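Local coordinates for protein profilin II (Homo sapiens, PDB 1D1J) that binds actin and poly-L-proline sequences, and so probably links the control of actin assembly to proline-rich partner proteins, at residues D48-K53 against L109-G114. Residues are numbered along the deposited sequence; the frame is centred on the assembly and turned at random.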
loop_
_atom_site.group_PDB
_atom_site.type_symbol
_atom_site.label_atom_id
_atom_site.label_comp_id
_atom_site.label_asym_id
_atom_site.label_seq_id
_atom_site.Cartn_x
_atom_site.Cartn_y
_atom_site.Cartn_z
ATOM N N ASP A 48 -25.996 10.128 0.758
ATOM C CA ASP A 48 -26.363 10.135 -0.660
ATOM C C ASP A 48 -25.677 11.275 -1.415
ATOM O O ASP A 48 -25.148 11.059 -2.505
ATOM C CB ASP A 48 -27.886 10.265 -0.839
ATOM C CG ASP A 48 -28.645 8.968 -0.541
ATOM O OD1 ASP A 48 -28.004 7.916 -0.327
ATOM O OD2 ASP A 48 -29.900 9.005 -0.527
ATOM N N MET A 49 -25.710 12.482 -0.845
ATOM C CA MET A 49 -25.091 13.658 -1.474
ATOM C C MET A 49 -23.578 13.497 -1.642
ATOM O O MET A 49 -22.991 14.029 -2.580
ATOM C CB MET A 49 -25.391 14.934 -0.672
ATOM C CG MET A 49 -24.830 16.218 -1.295
ATOM S SD MET A 49 -25.558 16.623 -2.923
ATOM C CE MET A 49 -26.478 18.183 -2.545
ATOM N N ILE A 50 -22.957 12.762 -0.723
ATOM C CA ILE A 50 -21.524 12.525 -0.767
ATOM C C ILE A 50 -21.153 11.571 -1.900
ATOM O O ILE A 50 -20.257 11.863 -2.691
ATOM C CB ILE A 50 -21.019 11.929 0.574
ATOM C CG1 ILE A 50 -21.131 12.964 1.694
ATOM C CG2 ILE A 50 -19.584 11.427 0.437
ATOM C CD1 ILE A 50 -20.740 12.431 3.054
ATOM N N VAL A 51 -21.863 10.445 -1.977
ATOM C CA VAL A 51 -21.596 9.403 -2.973
ATOM C C VAL A 51 -22.465 9.429 -4.236
ATOM O O VAL A 51 -22.352 8.544 -5.086
ATOM C CB VAL A 51 -21.695 8.000 -2.328
ATOM C CG1 VAL A 51 -20.705 7.876 -1.189
ATOM C CG2 VAL A 51 -23.110 7.742 -1.819
ATOM N N GLY A 52 -23.287 10.464 -4.378
ATOM C CA GLY A 52 -24.168 10.575 -5.531
ATOM C C GLY A 52 -23.505 10.677 -6.897
ATOM O O GLY A 52 -22.313 10.972 -7.008
ATOM N N LYS A 53 -24.297 10.438 -7.944
ATOM C CA LYS A 53 -23.823 10.495 -9.328
ATOM C C LYS A 53 -23.516 11.932 -9.704
ATOM O O LYS A 53 -22.656 12.199 -10.545
ATOM C CB LYS A 53 -24.882 9.926 -10.274
ATOM N N LEU A 109 -17.221 4.375 4.305
ATOM C CA LEU A 109 -16.714 5.732 4.122
ATOM C C LEU A 109 -15.979 6.217 5.395
ATOM O O LEU A 109 -16.542 6.213 6.486
ATOM C CB LEU A 109 -17.896 6.658 3.820
ATOM C CG LEU A 109 -17.979 7.602 2.621
ATOM C CD1 LEU A 109 -17.947 6.834 1.321
ATOM C CD2 LEU A 109 -19.270 8.421 2.727
ATOM N N VAL A 110 -14.699 6.552 5.260
ATOM C CA VAL A 110 -13.886 7.077 6.364
ATOM C C VAL A 110 -14.073 8.603 6.350
ATOM O O VAL A 110 -13.898 9.247 5.316
ATOM C CB VAL A 110 -12.361 6.759 6.153
ATOM C CG1 VAL A 110 -11.526 7.348 7.287
ATOM C CG2 VAL A 110 -12.125 5.251 6.049
ATOM N N ILE A 111 -14.483 9.180 7.470
ATOM C CA ILE A 111 -14.670 10.631 7.525
ATOM C C ILE A 111 -13.948 11.223 8.738
ATOM O O ILE A 111 -14.163 10.805 9.870
ATOM C CB ILE A 111 -16.179 11.037 7.530
ATOM C CG1 ILE A 111 -16.918 10.324 6.392
ATOM C CG2 ILE A 111 -16.325 12.555 7.344
ATOM C CD1 ILE A 111 -18.364 10.725 6.252
ATOM N N VAL A 112 -13.084 12.197 8.474
ATOM C CA VAL A 112 -12.302 12.846 9.517
ATOM C C VAL A 112 -12.398 14.378 9.469
ATOM O O VAL A 112 -12.418 14.976 8.387
ATOM C CB VAL A 112 -10.793 12.424 9.442
ATOM C CG1 VAL A 112 -10.617 10.975 9.875
ATOM C CG2 VAL A 112 -10.251 12.616 8.027
ATOM N N MET A 113 -12.531 14.993 10.646
ATOM C CA MET A 113 -12.582 16.450 10.772
ATOM C C MET A 113 -11.358 16.891 11.575
ATOM O O MET A 113 -11.157 16.441 12.716
ATOM C CB MET A 113 -13.841 16.923 11.495
ATOM C CG MET A 113 -13.974 18.440 11.499
ATOM S SD MET A 113 -15.278 19.097 12.571
ATOM C CE MET A 113 -16.762 18.694 11.596
ATOM N N GLY A 114 -10.531 17.736 10.961
ATOM C CA GLY A 114 -9.344 18.229 11.627
ATOM C C GLY A 114 -9.624 19.346 12.625
ATOM O O GLY A 114 -10.669 20.008 12.573
#
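Leu109, near the start of strand 108-114, reaches the end of helix 44-51 with both branches of its isobutyl group. The two methyls are shared between successive residues of the helix: CD1 of Leu109 lies 3.9 Å from CG1 of Val51, while CD2 of Leu109 meets CG2 of Ile50 at 3.8 Å. In each pair the side chains run aslant to one another. The first torsion of Leu109, chi1 -127°, lies away from the staggered positions, with CG close to eclipsing the hydrogen on CA. Tyr24 touches both Leu109 and Val51. Backbone hydrogen bonding ties Leu109 to Val22 of strand 16-23, and Val110 to Gly103 on the other neighbouring strand. Two residues on from Leu109, Ile111, paired with Ala20, points to the same face of the sheet and extends the apolar surface, but it approaches less closely, its CD1 standing 4.3 Å from CD1 of Ile50. That meeting is end to end. Ile50 can serve both strand residues because its branches diverge: CG2 turns to Leu109, whereas CG1, anti to the carbonyl carbon (chi1 -68°), and the extended second torsion (chi2 176°) carry CD1 out to Ile111. Leu65 packs against Ile50 as well. Phe39 touches Ile111 and also Met113, which makes no contact with the helical segment. Between the two segments the contact is wholly apolar and small, burying 131 Å², with the Val51 and Leu109 CA atoms still 9.4 Å apart. The end of helix 44-51 thus packs on part of one face of the central antiparallel sheet, as in the profilin fold, whose N- and C-terminal helices lie on the opposite face.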